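Local coordinates for protein Atg1 tMIT (Kluyveromyces marxianus, PDB 4P1N) that forms the tandem MIT region of a serine/threonine protein kinase that is essential for autophagy and required for autophagosome formation, at residues A21-S26 and S219-E224; R201-G206 and N210-A215; I225-H230 and E254-Y259; Y237-G240 and N244-S247. All coordinates share one frame; numbering follows the deposited sequence.

Interaction 1 (A21-S26 and S219-E224)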
# COMPACT_ATOMS: atom_id res chain seq x y z
N ALA B 21 -6.89 6.27 5.16
CA ALA B 21 -6.15 6.86 4.03
C ALA B 21 -6.73 6.34 2.73
O ALA B 21 -7.04 7.10 1.80
CB ALA B 21 -4.67 6.54 4.13
N PHE B 22 -7.04 5.06 2.70
CA PHE B 22 -7.55 4.47 1.47
C PHE B 22 -8.86 5.10 1.03
O PHE B 22 -9.07 5.41 -0.13
CB PHE B 22 -7.74 2.94 1.64
CG PHE B 22 -8.31 2.29 0.42
CD1 PHE B 22 -7.48 1.93 -0.63
CD2 PHE B 22 -9.70 2.13 0.27
CE1 PHE B 22 -8.00 1.34 -1.77
CE2 PHE B 22 -10.23 1.52 -0.86
CZ PHE B 22 -9.39 1.16 -1.91
N VAL B 23 -9.78 5.24 1.97
CA VAL B 23 -11.09 5.78 1.67
C VAL B 23 -11.01 7.24 1.20
O VAL B 23 -11.69 7.68 0.29
CB VAL B 23 -12.00 5.59 2.92
CG1 VAL B 23 -13.20 6.45 2.85
CG2 VAL B 23 -12.44 4.13 3.01
N MET B 24 -10.11 8.00 1.79
CA MET B 24 -9.92 9.38 1.41
C MET B 24 -9.21 9.46 0.03
O MET B 24 -9.57 10.26 -0.85
CB MET B 24 -9.15 10.08 2.54
CG MET B 24 -9.29 11.59 2.55
SD MET B 24 -11.00 12.14 2.72
CE MET B 24 -11.51 11.16 4.03
N TYR B 25 -8.20 8.64 -0.15
CA TYR B 25 -7.50 8.59 -1.41
C TYR B 25 -8.46 8.24 -2.54
O TYR B 25 -8.39 8.87 -3.62
CB TYR B 25 -6.33 7.63 -1.31
CG TYR B 25 -5.74 7.16 -2.63
CD1 TYR B 25 -4.77 7.88 -3.25
CD2 TYR B 25 -6.17 5.95 -3.25
CE1 TYR B 25 -4.25 7.49 -4.45
CE2 TYR B 25 -5.63 5.54 -4.46
CZ TYR B 25 -4.65 6.29 -5.04
OH TYR B 25 -4.07 5.92 -6.24
N SER B 26 -9.31 7.24 -2.32
CA SER B 26 -10.24 6.81 -3.39
C SER B 26 -11.25 7.94 -3.70
O SER B 26 -11.67 8.10 -4.83
CB SER B 26 -11.01 5.54 -3.02
OG SER B 26 -10.17 4.55 -2.46
N SER B 219 -18.49 4.92 5.10
CA SER B 219 -19.02 6.15 5.72
C SER B 219 -18.48 6.37 7.10
O SER B 219 -18.27 7.49 7.51
CB SER B 219 -20.53 6.11 5.86
OG SER B 219 -21.18 6.07 4.62
N LEU B 220 -18.32 5.29 7.86
CA LEU B 220 -17.86 5.41 9.21
C LEU B 220 -16.39 5.79 9.23
O LEU B 220 -16.00 6.65 9.99
CB LEU B 220 -18.05 4.10 9.96
CG LEU B 220 -19.49 3.81 10.36
CD1 LEU B 220 -19.54 2.39 10.88
CD2 LEU B 220 -20.00 4.79 11.42
N TRP B 221 -15.57 5.15 8.40
CA TRP B 221 -14.17 5.57 8.33
C TRP B 221 -14.07 7.05 8.02
O TRP B 221 -13.31 7.75 8.66
CB TRP B 221 -13.41 4.81 7.27
CG TRP B 221 -13.19 3.39 7.56
CD1 TRP B 221 -13.55 2.33 6.75
CD2 TRP B 221 -12.52 2.81 8.69
NE1 TRP B 221 -13.13 1.16 7.30
CE2 TRP B 221 -12.50 1.42 8.49
CE3 TRP B 221 -11.89 3.34 9.80
CZ2 TRP B 221 -11.91 0.56 9.38
CZ3 TRP B 221 -11.30 2.48 10.72
CH2 TRP B 221 -11.32 1.09 10.50
N MET B 222 -14.88 7.52 7.07
CA MET B 222 -14.87 8.93 6.65
C MET B 222 -15.22 9.87 7.76
O MET B 222 -14.50 10.83 8.00
CB MET B 222 -15.82 9.17 5.48
CG MET B 222 -15.33 8.46 4.23
SD MET B 222 -16.36 8.80 2.79
CE MET B 222 -15.99 10.50 2.46
N LEU B 223 -16.31 9.59 8.47
CA LEU B 223 -16.74 10.45 9.57
C LEU B 223 -15.81 10.39 10.77
O LEU B 223 -15.70 11.38 11.52
CB LEU B 223 -18.18 10.10 10.00
CG LEU B 223 -19.29 10.35 8.99
CD1 LEU B 223 -20.62 9.82 9.51
CD2 LEU B 223 -19.40 11.83 8.70
N GLU B 224 -15.18 9.25 11.01
CA GLU B 224 -14.20 9.18 12.12
C GLU B 224 -13.04 10.11 11.90
O GLU B 224 -12.50 10.68 12.84
CB GLU B 224 -13.70 7.77 12.36
CG GLU B 224 -14.59 7.02 13.32
CD GLU B 224 -14.56 5.53 13.11
OE1 GLU B 224 -15.64 4.92 13.26
OE2 GLU B 224 -13.48 4.98 12.79
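Val23 reaches across from helix 10-33 and sets its two methyl groups against different residues of helix 209-227. CG1 goes to Met222 and CG2 goes to Trp221. The helix backbones come nearest at Val23 and Met222, whose CA atoms are 7.0 Å apart. Val23 CG1 lies anti to the backbone N (chi1 163°), which carries it to Met222 CG at 3.2 Å. This is tighter than usual van der Waals contact, so the exact value is doubtful. Met222 CG lies beside the backbone N and the chain runs on extended (chi2 -176°), which sets Met222 SD 3.9 Å from Val23 CG1. The bend at chi3 (70°) turns only the terminal methyl. The two side chains cross obliquely. Val23 CG2 approaches the Trp221 indole at a slant, 4.3 Å from Trp221 CD1. Trp221 also packs on Ser16, Ala19 and Lys20 of helix 10-33. No hydrogen bond joins the two segments. Within 21-26, Ser26 OG bonds to Phe22 O and lies over one face of the Phe22 ring. Leu137 of the second subunit packs on Val23. Segment 21-26 belongs to the first MIT domain and 219-224 to the second. The contact is therefore a buried, apolar helix-to-helix interface between the two halves of a tandem MIT module.

Interaction 2 (R201-G206 and N210-A215)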
# COMPACT_ATOMS: atom_id res chain seq x y z
N ARG B 201 -30.99 2.38 0.92
CA ARG B 201 -31.91 2.14 -0.20
C ARG B 201 -31.58 0.79 -0.85
O ARG B 201 -32.46 -0.01 -1.12
CB ARG B 201 -31.82 3.26 -1.23
N LEU B 202 -30.29 0.52 -1.03
CA LEU B 202 -29.86 -0.76 -1.56
C LEU B 202 -30.34 -1.91 -0.66
O LEU B 202 -30.96 -2.88 -1.12
CB LEU B 202 -28.35 -0.82 -1.68
CG LEU B 202 -27.85 -1.71 -2.81
CD1 LEU B 202 -27.59 -0.84 -4.04
CD2 LEU B 202 -26.58 -2.44 -2.46
N GLU B 203 -30.06 -1.77 0.64
CA GLU B 203 -30.40 -2.78 1.62
C GLU B 203 -31.89 -3.12 1.54
O GLU B 203 -32.25 -4.29 1.59
CB GLU B 203 -30.00 -2.33 3.04
CG GLU B 203 -29.80 -3.49 4.01
CD GLU B 203 -29.68 -3.08 5.48
OE1 GLU B 203 -30.29 -3.77 6.31
OE2 GLU B 203 -28.97 -2.09 5.81
N MET B 204 -32.74 -2.11 1.39
CA MET B 204 -34.19 -2.35 1.33
C MET B 204 -34.69 -2.89 -0.02
O MET B 204 -35.78 -3.42 -0.10
CB MET B 204 -35.01 -1.14 1.80
CG MET B 204 -34.81 0.19 1.11
SD MET B 204 -35.41 1.54 2.16
CE MET B 204 -37.17 1.37 1.95
N GLU B 205 -33.86 -2.81 -1.06
CA GLU B 205 -34.19 -3.41 -2.35
C GLU B 205 -33.68 -4.86 -2.47
O GLU B 205 -33.67 -5.42 -3.57
CB GLU B 205 -33.64 -2.54 -3.49
CG GLU B 205 -34.44 -1.26 -3.69
CD GLU B 205 -33.83 -0.32 -4.71
OE1 GLU B 205 -32.65 0.08 -4.53
OE2 GLU B 205 -34.54 0.03 -5.69
N GLY B 206 -33.29 -5.47 -1.35
CA GLY B 206 -32.77 -6.84 -1.34
C GLY B 206 -31.38 -6.97 -1.92
O GLY B 206 -30.94 -8.06 -2.32
N ASN B 210 -22.96 -7.69 1.41
CA ASN B 210 -21.56 -7.33 1.53
C ASN B 210 -21.36 -5.92 1.01
O ASN B 210 -20.66 -5.12 1.64
CB ASN B 210 -20.68 -8.30 0.75
CG ASN B 210 -20.70 -9.70 1.33
OD1 ASN B 210 -20.11 -10.61 0.77
ND2 ASN B 210 -21.39 -9.88 2.45
N THR B 211 -22.01 -5.62 -0.11
CA THR B 211 -21.93 -4.30 -0.74
C THR B 211 -22.39 -3.26 0.26
O THR B 211 -21.71 -2.27 0.49
CB THR B 211 -22.77 -4.25 -2.04
OG1 THR B 211 -22.27 -5.24 -2.94
CG2 THR B 211 -22.72 -2.92 -2.71
N CYS B 212 -23.53 -3.53 0.90
CA CYS B 212 -24.07 -2.63 1.91
C CYS B 212 -23.14 -2.47 3.10
O CYS B 212 -22.98 -1.35 3.60
CB CYS B 212 -25.41 -3.13 2.41
SG CYS B 212 -26.66 -3.22 1.13
N GLU B 213 -22.50 -3.57 3.52
CA GLU B 213 -21.61 -3.57 4.69
C GLU B 213 -20.40 -2.70 4.48
O GLU B 213 -20.01 -1.93 5.35
CB GLU B 213 -21.13 -5.00 5.04
CG GLU B 213 -20.00 -5.02 6.08
CD GLU B 213 -19.67 -6.41 6.64
OE1 GLU B 213 -20.16 -7.41 6.09
OE2 GLU B 213 -18.91 -6.48 7.64
N LEU B 214 -19.80 -2.83 3.31
CA LEU B 214 -18.63 -2.05 2.96
C LEU B 214 -18.97 -0.58 2.83
O LEU B 214 -18.18 0.26 3.25
CB LEU B 214 -18.04 -2.57 1.66
CG LEU B 214 -16.63 -2.03 1.46
CD1 LEU B 214 -15.63 -3.18 1.48
CD2 LEU B 214 -16.57 -1.25 0.16
N ALA B 215 -20.13 -0.26 2.27
CA ALA B 215 -20.56 1.13 2.19
C ALA B 215 -20.70 1.76 3.58
O ALA B 215 -20.10 2.80 3.86
CB ALA B 215 -21.83 1.27 1.39
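Glu203 and Cys212 bring the backbones of two successive helices to within 6.3 Å between CA atoms, just before and after the short connection joining them. Helix 184-204 ends there in a Schellman motif, with Gly206 at positive phi as its C-prime residue. Cys212 is the hub of the side-chain contact. Its SG stands beside its own backbone N (chi1 -61°) and is directed at helix 184-204. Cys212 SG meets Leu202 CD2 at 3.7 Å and Glu203 CB at 3.9 Å. Leu202 CD2 also touches Thr211 CG2 at 3.9 Å, and these two side chains cross at about a right angle. Thr211 turns its methyl to the leucine, while its OG1 bonds to Asn134 of the second subunit. Glu203 meets the sulfur with its backbone N and CB. Its carboxylate lies farther on, where OE1 pairs with Lys273 and Arg266 and OE2 bonds to Tyr216. No hydrogen bond crosses between 201-206 and 210-215. The contact is thus held by sulfur and methyl packing, while the charge of Glu203 is answered by two bases that would probably favour its ionised form.

Interaction 3 (I225-H230 and E254-Y259)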
# COMPACT_ATOMS: atom_id res chain seq x y z
N ILE B 225 -12.67 10.31 10.64
CA ILE B 225 -11.63 11.25 10.32
C ILE B 225 -11.98 12.61 10.92
O ILE B 225 -11.12 13.28 11.48
CB ILE B 225 -11.41 11.31 8.80
CG1 ILE B 225 -10.74 10.02 8.35
CG2 ILE B 225 -10.55 12.52 8.42
CD1 ILE B 225 -10.87 9.78 6.85
N LEU B 226 -13.24 12.99 10.81
CA LEU B 226 -13.70 14.29 11.26
C LEU B 226 -13.82 14.41 12.77
O LEU B 226 -13.88 15.52 13.28
CB LEU B 226 -15.05 14.60 10.64
CG LEU B 226 -15.15 14.59 9.11
CD1 LEU B 226 -16.53 15.04 8.67
CD2 LEU B 226 -14.07 15.51 8.53
N LEU B 227 -13.88 13.29 13.47
CA LEU B 227 -13.95 13.26 14.93
C LEU B 227 -12.60 12.96 15.54
O LEU B 227 -12.47 12.97 16.74
CB LEU B 227 -14.96 12.21 15.41
CG LEU B 227 -16.41 12.47 15.02
CD1 LEU B 227 -17.29 11.29 15.43
CD2 LEU B 227 -16.90 13.76 15.64
N ASP B 228 -11.59 12.68 14.72
CA ASP B 228 -10.29 12.36 15.24
C ASP B 228 -9.45 13.64 15.37
O ASP B 228 -9.19 14.34 14.37
CB ASP B 228 -9.61 11.35 14.33
CG ASP B 228 -8.29 10.84 14.88
OD1 ASP B 228 -7.43 11.66 15.25
OD2 ASP B 228 -8.10 9.62 14.91
N GLU B 229 -9.00 13.91 16.59
CA GLU B 229 -8.27 15.14 16.88
C GLU B 229 -6.99 15.28 16.08
O GLU B 229 -6.68 16.37 15.64
CB GLU B 229 -7.98 15.30 18.40
N HIS B 230 -6.26 14.20 15.87
CA HIS B 230 -5.04 14.25 15.07
C HIS B 230 -5.32 14.30 13.56
O HIS B 230 -4.38 14.41 12.81
CB HIS B 230 -4.09 13.04 15.30
CG HIS B 230 -4.29 12.29 16.59
ND1 HIS B 230 -5.05 11.15 16.67
CD2 HIS B 230 -3.76 12.48 17.83
CE1 HIS B 230 -5.02 10.69 17.91
NE2 HIS B 230 -4.24 11.48 18.63
N GLU B 254 -20.96 17.35 17.36
CA GLU B 254 -22.08 16.64 17.98
C GLU B 254 -23.04 16.04 16.94
O GLU B 254 -23.49 14.92 17.09
CB GLU B 254 -22.81 17.55 18.98
CG GLU B 254 -23.96 16.89 19.73
CD GLU B 254 -23.62 15.49 20.24
OE1 GLU B 254 -22.47 15.25 20.67
OE2 GLU B 254 -24.52 14.62 20.21
N MET B 255 -23.34 16.77 15.88
CA MET B 255 -24.13 16.23 14.79
C MET B 255 -23.44 15.02 14.09
O MET B 255 -24.09 14.01 13.83
CB MET B 255 -24.40 17.33 13.77
CG MET B 255 -25.55 17.06 12.84
SD MET B 255 -25.73 18.36 11.59
CE MET B 255 -26.32 19.71 12.59
N ILE B 256 -22.14 15.14 13.81
CA ILE B 256 -21.37 14.04 13.20
C ILE B 256 -21.33 12.84 14.15
O ILE B 256 -21.49 11.70 13.71
CB ILE B 256 -19.92 14.47 12.80
CG1 ILE B 256 -19.97 15.52 11.69
CG2 ILE B 256 -19.09 13.30 12.29
CD1 ILE B 256 -18.80 16.47 11.66
N ARG B 257 -21.16 13.10 15.44
CA ARG B 257 -21.23 12.03 16.43
C ARG B 257 -22.56 11.26 16.33
O ARG B 257 -22.58 10.04 16.43
CB ARG B 257 -21.04 12.57 17.85
CG ARG B 257 -19.59 12.65 18.25
CD ARG B 257 -19.43 12.96 19.74
NE ARG B 257 -18.20 13.72 19.93
CZ ARG B 257 -18.14 15.03 20.16
NH1 ARG B 257 -19.24 15.76 20.29
NH2 ARG B 257 -16.95 15.61 20.29
N LYS B 258 -23.67 11.98 16.14
CA LYS B 258 -24.98 11.35 16.06
C LYS B 258 -25.03 10.43 14.83
O LYS B 258 -25.38 9.26 14.93
CB LYS B 258 -26.11 12.38 15.99
CG LYS B 258 -26.17 13.36 17.17
CD LYS B 258 -26.66 12.72 18.47
CE LYS B 258 -28.17 12.84 18.65
NZ LYS B 258 -28.59 14.05 19.43
N TYR B 259 -24.66 10.96 13.68
CA TYR B 259 -24.60 10.15 12.45
C TYR B 259 -23.71 8.94 12.57
O TYR B 259 -24.08 7.85 12.12
CB TYR B 259 -24.21 11.01 11.26
CG TYR B 259 -25.34 11.91 10.82
CD1 TYR B 259 -26.50 11.36 10.33
CD2 TYR B 259 -25.25 13.30 10.91
CE1 TYR B 259 -27.56 12.15 9.94
CE2 TYR B 259 -26.30 14.11 10.50
CZ TYR B 259 -27.46 13.51 10.03
OH TYR B 259 -28.52 14.23 9.60
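Leu226 CD1 meets Ile256 CD1 at 4.0 Å, methyl to methyl, with the two side chains crossing at about a right angle. The Ile256 methyl is brought there by CG1, which lies beside its own backbone N (chi1 -65°). The other branch of Ile256, CG2, is left for the next residue. Leu227 carries the largest share of this contact. Leu227 CG is 3.9 Å from Ile256 CG2, and the two side chains slide past each other in opposite directions. Both leucine methyls also reach Arg257. CD1 and CD2 of Leu227 each lie 3.9 Å from Arg257 CG, so both prongs of the fork rest against this one methylene. Replacing Leu227 by an alanine would probably open a gap beside Ile256 CG2 and leave Arg257 CG without its apolar neighbour. Beyond CG the Arg257 chain bends at chi3. Arg257 NH1 forms a salt bridge of 3.3 Å with Glu254 OE1, which sits at the guanidinium edge, in its plane. Asp228 OD1 takes weak bonds from both N and ND1 of His230, and the Asp228 carbonyl O bonds to Ser232 OG. The contact joins the end of helix 209-227 to the early turns of helix 250-273. Helix 184-204 lies against both segments, through Ile188 on Leu226 and Tyr189 on Met255 and Tyr259. Ile225 packs on helices 10-33 and 95-129. An apolar side chain of another protein's chain packs on Ile256.

Interaction 4 (Y237-G240 and N244-S247)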
# COMPACT_ATOMS: atom_id res chain seq x y z
N TYR B 237 -5.69 25.71 6.89
CA TYR B 237 -5.75 26.71 7.97
C TYR B 237 -4.60 26.52 8.94
O TYR B 237 -4.76 25.93 10.00
CB TYR B 237 -7.08 26.66 8.71
CG TYR B 237 -8.22 27.08 7.82
CD1 TYR B 237 -8.30 28.38 7.32
CD2 TYR B 237 -9.18 26.18 7.44
CE1 TYR B 237 -9.33 28.75 6.48
CE2 TYR B 237 -10.21 26.53 6.61
CZ TYR B 237 -10.29 27.82 6.14
OH TYR B 237 -11.32 28.11 5.32
N ASP B 238 -3.44 27.01 8.55
CA ASP B 238 -2.20 26.85 9.32
C ASP B 238 -2.11 28.00 10.33
O ASP B 238 -2.44 29.15 10.04
CB ASP B 238 -0.97 26.77 8.39
CG ASP B 238 0.39 26.88 9.15
OD1 ASP B 238 0.67 27.92 9.78
OD2 ASP B 238 1.20 25.93 9.09
N ASP B 239 -1.66 27.63 11.52
CA ASP B 239 -1.43 28.54 12.69
C ASP B 239 -0.45 29.70 12.48
O ASP B 239 -0.54 30.74 13.14
CB ASP B 239 -0.83 27.67 13.83
CG ASP B 239 -1.44 27.94 15.13
OD1 ASP B 239 -2.32 28.79 15.13
OD2 ASP B 239 -1.05 27.31 16.14
N GLY B 240 0.56 29.49 11.65
CA GLY B 240 1.78 30.34 11.72
C GLY B 240 2.81 29.76 12.68
O GLY B 240 3.89 30.31 12.86
N ASN B 244 -2.27 23.11 12.22
CA ASN B 244 -3.53 23.21 11.52
C ASN B 244 -4.64 23.27 12.51
O ASN B 244 -4.57 22.66 13.57
CB ASN B 244 -3.67 22.03 10.55
CG ASN B 244 -2.55 22.05 9.50
OD1 ASN B 244 -1.75 21.14 9.42
ND2 ASN B 244 -2.46 23.12 8.76
N ILE B 245 -5.67 24.02 12.16
CA ILE B 245 -6.71 24.37 13.06
C ILE B 245 -7.99 23.64 12.62
O ILE B 245 -8.27 23.53 11.41
CB ILE B 245 -6.90 25.90 13.03
CG1 ILE B 245 -5.65 26.62 13.58
CG2 ILE B 245 -8.15 26.32 13.81
CD1 ILE B 245 -5.08 26.06 14.87
N THR B 246 -8.76 23.15 13.60
CA THR B 246 -10.03 22.53 13.28
C THR B 246 -11.01 23.63 12.96
O THR B 246 -11.04 24.67 13.60
CB THR B 246 -10.57 21.66 14.42
OG1 THR B 246 -9.59 20.67 14.74
CG2 THR B 246 -11.86 20.96 13.99
N SER B 247 -11.78 23.39 11.91
CA SER B 247 -12.67 24.37 11.32
C SER B 247 -14.12 24.08 11.71
O SER B 247 -15.01 24.89 11.48
CB SER B 247 -12.52 24.27 9.80
OG SER B 247 -13.38 25.21 9.18
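Tyr237 O accepts the backbone N-H of Ile245 at 3.0 Å, the one hydrogen bond between these segments. The bond bends at the hydrogen (137°). Tyr237 O also takes a CA-H contact from Asn244 CA at 3.3 Å. Asp238 and Asn244 form an antiparallel, non-hydrogen-bonded pair with CA atoms 4.5 Å apart. Their side chains share one face. Asn244 leans its amide toward the neighbour, bringing Asn244 ND2 to 3.8 Å from Asp238 CA. The apolar contact is looser, with Tyr237 CB facing Ile245 CB at 4.4 Å. Further van der Waals contacts flank it. Ile245 CG1 stands beside its backbone N (chi1 -66°). Ile245 CD1 lies 3.9 Å from Asp239 OD1, and the two side chains cross at about a right angle. Ser247 OG approaches the Tyr237 ring obliquely, and Phe183 packs on both residues. Within 237-240, Asp238 OD1 accepts from Gly240 N in an Asx turn; the bond refined too short for its length to be trusted. Another protein's chain packs on much of this region and bonds to the Ser247 backbone. The arrangement is a minimal antiparallel beta pair, a single bridge in the connection between helices 209-227 and 250-273.

In the fold
Helix 209-227 ties interactions 1, 2 and 3 together. Along it come 210-215, 219-224 and 225-230, facing helix 184-204, helix 10-33 and helix 250-273 in turn. Interactions 1 and 3 have centres 12 Å apart and touch through Leu223 on Ile256 and Tyr259 and through Met24 on Ile225. Interaction 2 lies 18 Å from interaction 1 by centres and falls between its two segments in sequence. Interaction 4 belongs to the connection between helices 209-227 and 250-273, so interaction 3 brackets it. Interactions 2 and 4 lie on opposite sides of the chain's centre, their centres about 37 Å apart. Helix 209-227 thus binds the second MIT domain together and, through interaction 1, joins it to the first.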